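Local structure of L-asparaginase I (Vibrio cholerae, 2OCD) at residues B[92-97]-B[149-154]; B[103-108]-B[203-208]. The protein probably hydrolyses L-asparagine to L-aspartate and ammonium as a homotetramer, as expected of a type I bacterial asparaginase. One frame throughout, in Å; residues are numbered along the deposited sequence.

Contact 1. Residues B[92-97]-B[149-154]; sequences DTMAYT and LFFNNR. With ACT (acetate ion), chain G.
At the predicted substrate site of the N-terminal asparaginase domain, the first turn of helix 94-104 meets the end of strand 147-151 through M94, a selenomethionine, and the side chain of L149. D92 of segment 92-97 is itself a predicted substrate-binding residue, and F151 touches T91, predicted to be catalytic. M94 and L149 reach toward each other tip to tip: with CG anti to the backbone nitrogen (chi1 -180°) and chi2 extended, the M94 chain runs toward L149. M94 CG sits 3.8 Å from L149 CD1. The placement of M94 CE, too close to L149 CD2, is doubtful, and so is its approach to F151. A95 adds a lighter touch, its CA 4.1 Å from L149 CD1. The side chains that meet are apolar and buried. At the site end, D92 N gives a weak hydrogen bond of 3.3 Å to OXT of an acetate ion, probably from the crystallisation liquor, and the D92 carboxylate is held by K163 and by N247 of the second subunit. F172 of strand 171-173 packs on M94 and L149 and meets the F151 ring edge-to-face; V114 of strand 112-115 also touches M94, and helix 127-141 covers F150 and F151.

Contact 2. Residues B[103-108]-B[203-208]; sequences FMFENL and FKVNPI
M104, the last residue of helix 94-104, and I208 make a close apolar contact beside a two-stranded antiparallel pairing of 105-106 with 204-205; F203 and N107 follow at its far end. The M104 side chain, a selenomethionine, crosses that of I208 at about a right angle, with SE and CE both 3.4 Å from I208 CG2. Next to it N206 N donates an almost straight bond of 2.8 Å (178°) to M104 O, in the carbonyl plane. E106 and K204 form the hydrogen-bonded pair, each N giving to the other's O at 3.0 Å. F105 and V205, the non-hydrogen-bonded pair, continue the tight apolar part: their side chains lie side by side, V205 CG2 at the edge of the F105 ring, 3.7 Å from CD1. The F203 ring meets that of F105 obliquely (planes at 48°) and takes L108 CD1 at 3.6 Å from its CE1. The face carrying E106 and K204 is looser and polar. There exposed K204, bent at chi2 and chi3, brings NZ to N206 OD1 at 2.7 Å and to E106 OE2 at 3.2 Å, a salt bridge with a weak hydrogen bond. The pairing ties the end of helix 94-104 to the segment leading to strand 213-217. Helix 65-78 packs on M104 and V205, Y79 stacks on F203, and helix 303-315 lies against F103, N206 and I208.

How the contacts relate
Both contacts draw on helix 94-104, contact 1 on its first turn and contact 2 on its last residues and the strand that follows, with centres about 20 Å apart and no touch between them. Contact 1 is core: a small helix-to-sheet junction made mainly by side chains, without backbone hydrogen bonds between the segments, at the predicted substrate site and near the second subunit. Contact 2 is only partly buried, lies away from the annotated sites, and meets no other chain of the assembly. It buries more than three times as much surface, and backbone hydrogen bonds set its register; it combines an apolar face with a polar one, whereas contact 1 is apolar side-chain packing.

Contact 1. Residues B[92-97]-B[149-154]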
# COMPACT_ATOMS: atom_id res chain seq x y z
N ASP B 92 17.10 -19.12 -2.44
CA ASP B 92 16.38 -19.75 -3.56
C ASP B 92 15.37 -20.82 -3.11
O ASP B 92 14.29 -20.93 -3.69
CB ASP B 92 17.34 -20.32 -4.60
CG ASP B 92 18.03 -19.24 -5.42
OD1 ASP B 92 19.04 -19.55 -6.11
OD2 ASP B 92 17.59 -18.07 -5.39
N THR B 93 15.72 -21.63 -2.12
CA THR B 93 14.86 -22.71 -1.71
C THR B 93 14.57 -22.68 -0.22
O THR B 93 14.12 -23.64 0.38
CB THR B 93 15.42 -24.07 -2.10
OG1 THR B 93 16.60 -24.31 -1.34
CG2 THR B 93 15.71 -24.17 -3.60
N MSE B 94 14.77 -21.52 0.37
CA MSE B 94 14.53 -21.32 1.75
C MSE B 94 13.12 -21.71 2.11
O MSE B 94 12.92 -22.22 3.20
CB MSE B 94 14.75 -19.87 2.08
CG MSE B 94 14.53 -19.56 3.49
SE MSE B 94 15.22 -17.77 3.84
CE MSE B 94 13.61 -16.77 3.96
N ALA B 95 12.14 -21.47 1.23
CA ALA B 95 10.72 -21.80 1.52
C ALA B 95 10.46 -23.28 1.48
O ALA B 95 9.63 -23.78 2.23
CB ALA B 95 9.75 -21.07 0.61
N TYR B 96 11.16 -23.99 0.60
CA TYR B 96 11.00 -25.44 0.56
C TYR B 96 11.62 -26.03 1.81
O TYR B 96 11.08 -26.95 2.41
CB TYR B 96 11.64 -26.06 -0.65
CG TYR B 96 10.96 -25.76 -1.96
CD1 TYR B 96 11.33 -24.66 -2.71
CD2 TYR B 96 10.02 -26.61 -2.50
CE1 TYR B 96 10.72 -24.37 -3.94
CE2 TYR B 96 9.42 -26.35 -3.72
CZ TYR B 96 9.77 -25.22 -4.43
OH TYR B 96 9.20 -24.94 -5.65
N THR B 97 12.77 -25.52 2.21
CA THR B 97 13.33 -26.05 3.42
C THR B 97 12.39 -25.83 4.62
O THR B 97 12.13 -26.74 5.41
CB THR B 97 14.70 -25.48 3.64
OG1 THR B 97 15.57 -26.09 2.67
CG2 THR B 97 15.20 -25.81 5.05
N LEU B 149 9.87 -18.19 9.25
CA LEU B 149 10.75 -17.67 8.18
C LEU B 149 10.79 -16.17 8.31
O LEU B 149 9.75 -15.51 8.27
CB LEU B 149 10.27 -18.11 6.78
CG LEU B 149 11.12 -17.82 5.53
CD1 LEU B 149 10.87 -18.81 4.35
CD2 LEU B 149 10.94 -16.44 4.97
N PHE B 150 11.98 -15.64 8.52
CA PHE B 150 12.08 -14.23 8.74
C PHE B 150 12.74 -13.53 7.54
O PHE B 150 13.87 -13.90 7.14
CB PHE B 150 12.82 -14.00 10.05
CG PHE B 150 12.85 -12.58 10.47
CD1 PHE B 150 11.69 -11.94 10.87
CD2 PHE B 150 14.01 -11.88 10.49
CE1 PHE B 150 11.70 -10.59 11.26
CE2 PHE B 150 14.00 -10.54 10.88
CZ PHE B 150 12.85 -9.92 11.25
N PHE B 151 12.02 -12.57 6.96
CA PHE B 151 12.52 -11.76 5.85
C PHE B 151 11.65 -10.52 5.67
O PHE B 151 10.47 -10.53 6.06
CB PHE B 151 12.56 -12.57 4.55
CG PHE B 151 13.83 -12.40 3.72
CD1 PHE B 151 14.97 -13.12 4.03
CD2 PHE B 151 13.84 -11.58 2.60
CE1 PHE B 151 16.13 -13.00 3.24
CE2 PHE B 151 14.97 -11.44 1.79
CZ PHE B 151 16.11 -12.15 2.10
N ASN B 152 12.23 -9.47 5.08
CA ASN B 152 11.51 -8.21 4.87
C ASN B 152 10.82 -7.78 6.18
O ASN B 152 9.65 -7.48 6.17
CB ASN B 152 10.44 -8.34 3.75
CG ASN B 152 10.96 -9.10 2.48
OD1 ASN B 152 10.69 -10.31 2.29
ND2 ASN B 152 11.69 -8.39 1.62
N ASN B 153 11.49 -7.86 7.32
CA ASN B 153 10.93 -7.41 8.61
C ASN B 153 9.66 -8.11 9.09
O ASN B 153 8.92 -7.60 9.95
CB ASN B 153 10.69 -5.91 8.59
CG ASN B 153 11.92 -5.13 8.28
OD1 ASN B 153 12.98 -5.35 8.87
ND2 ASN B 153 11.81 -4.21 7.33
N ARG B 154 9.40 -9.29 8.59
CA ARG B 154 8.22 -10.02 9.03
C ARG B 154 8.51 -11.51 9.24
O ARG B 154 9.38 -12.08 8.58
CB ARG B 154 7.07 -9.80 8.07
CG ARG B 154 7.15 -10.54 6.76
CD ARG B 154 5.94 -10.18 5.83
NE ARG B 154 6.19 -8.91 5.14
CZ ARG B 154 6.74 -8.77 3.93
NH1 ARG B 154 7.06 -9.81 3.18
NH2 ARG B 154 6.95 -7.56 3.46
C ACT G . 21.47 -18.73 -3.04
O ACT G . 22.32 -18.33 -2.18
OXT ACT G . 20.29 -18.35 -2.88
CH3 ACT G . 21.82 -19.62 -4.21

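Contact 2. Residues B[103-108]-B[203-208]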
# COMPACT_ATOMS: atom_id res chain seq x y z
N PHE B 103 6.91 -30.18 8.75
CA PHE B 103 6.33 -31.54 8.87
C PHE B 103 7.24 -32.55 9.58
O PHE B 103 6.74 -33.37 10.37
CB PHE B 103 5.85 -32.06 7.53
CG PHE B 103 4.83 -31.18 6.96
CD1 PHE B 103 3.57 -31.15 7.53
CD2 PHE B 103 5.16 -30.28 5.95
CE1 PHE B 103 2.62 -30.32 7.06
CE2 PHE B 103 4.21 -29.43 5.46
CZ PHE B 103 2.92 -29.43 6.03
N MSE B 104 8.55 -32.45 9.32
CA MSE B 104 9.50 -33.34 9.93
C MSE B 104 9.55 -33.26 11.43
O MSE B 104 9.83 -34.26 12.08
CB MSE B 104 10.89 -33.05 9.39
CG MSE B 104 11.05 -33.55 7.97
SE MSE B 104 12.73 -33.08 7.13
CE MSE B 104 13.82 -34.40 8.07
N PHE B 105 9.33 -32.06 11.98
CA PHE B 105 9.36 -31.88 13.42
C PHE B 105 7.98 -32.13 13.96
O PHE B 105 7.00 -31.59 13.49
CB PHE B 105 9.79 -30.48 13.85
CG PHE B 105 11.19 -30.11 13.48
CD1 PHE B 105 12.23 -31.01 13.56
CD2 PHE B 105 11.49 -28.81 13.11
CE1 PHE B 105 13.50 -30.65 13.22
CE2 PHE B 105 12.76 -28.45 12.80
CZ PHE B 105 13.76 -29.37 12.84
N GLU B 106 7.94 -32.89 15.03
CA GLU B 106 6.72 -33.30 15.66
C GLU B 106 6.78 -32.90 17.14
O GLU B 106 7.74 -33.23 17.84
CB GLU B 106 6.58 -34.80 15.42
CG GLU B 106 5.83 -35.56 16.46
CD GLU B 106 5.14 -36.78 15.83
OE1 GLU B 106 4.17 -36.54 15.06
OE2 GLU B 106 5.57 -37.94 16.09
N ASN B 107 5.78 -32.14 17.59
CA ASN B 107 5.73 -31.59 18.94
C ASN B 107 6.90 -30.69 19.25
O ASN B 107 7.50 -30.76 20.30
CB ASN B 107 5.63 -32.71 20.00
CG ASN B 107 4.46 -33.66 19.74
OD1 ASN B 107 3.40 -33.26 19.22
ND2 ASN B 107 4.67 -34.92 20.06
N LEU B 108 7.22 -29.82 18.30
CA LEU B 108 8.25 -28.79 18.49
C LEU B 108 7.81 -27.86 19.63
O LEU B 108 6.70 -27.29 19.59
CB LEU B 108 8.39 -27.99 17.20
CG LEU B 108 9.55 -27.04 17.07
CD1 LEU B 108 10.82 -27.89 17.00
CD2 LEU B 108 9.31 -26.12 15.84
N PHE B 203 9.19 -34.08 21.84
CA PHE B 203 9.73 -33.65 20.56
C PHE B 203 10.37 -34.83 19.88
O PHE B 203 11.08 -35.59 20.52
CB PHE B 203 10.78 -32.55 20.71
CG PHE B 203 11.61 -32.30 19.44
CD1 PHE B 203 11.12 -31.55 18.40
CD2 PHE B 203 12.91 -32.82 19.32
CE1 PHE B 203 11.90 -31.31 17.27
CE2 PHE B 203 13.69 -32.59 18.17
CZ PHE B 203 13.18 -31.83 17.16
N LYS B 204 10.12 -34.95 18.58
CA LYS B 204 10.77 -35.95 17.78
C LYS B 204 10.97 -35.47 16.33
O LYS B 204 10.15 -34.71 15.82
CB LYS B 204 9.91 -37.18 17.80
CG LYS B 204 10.57 -38.38 17.21
CD LYS B 204 9.68 -39.02 16.11
CE LYS B 204 8.38 -39.63 16.66
NZ LYS B 204 7.60 -40.32 15.57
N VAL B 205 12.02 -35.95 15.67
CA VAL B 205 12.22 -35.76 14.24
C VAL B 205 11.89 -37.00 13.41
O VAL B 205 12.47 -38.06 13.60
CB VAL B 205 13.67 -35.39 13.91
CG1 VAL B 205 13.86 -35.33 12.37
CG2 VAL B 205 14.04 -34.07 14.62
N ASN B 206 10.97 -36.83 12.45
CA ASN B 206 10.50 -37.91 11.57
C ASN B 206 11.27 -37.87 10.24
O ASN B 206 11.44 -36.82 9.67
CB ASN B 206 8.98 -37.76 11.30
CG ASN B 206 8.07 -38.10 12.55
OD1 ASN B 206 8.32 -39.04 13.35
ND2 ASN B 206 6.97 -37.35 12.67
N PRO B 207 11.66 -39.03 9.69
CA PRO B 207 12.51 -39.06 8.50
C PRO B 207 11.84 -38.62 7.22
O PRO B 207 10.60 -38.65 7.11
CB PRO B 207 12.85 -40.53 8.34
CG PRO B 207 11.68 -41.22 8.87
CD PRO B 207 11.23 -40.38 10.08
N ILE B 208 12.67 -38.23 6.26
CA ILE B 208 12.23 -37.78 4.94
C ILE B 208 13.27 -38.22 3.91
O ILE B 208 14.49 -38.15 4.17
CB ILE B 208 12.09 -36.28 4.95
CG1 ILE B 208 11.18 -35.77 3.83
CG2 ILE B 208 13.47 -35.65 4.98
CD1 ILE B 208 10.28 -34.48 4.31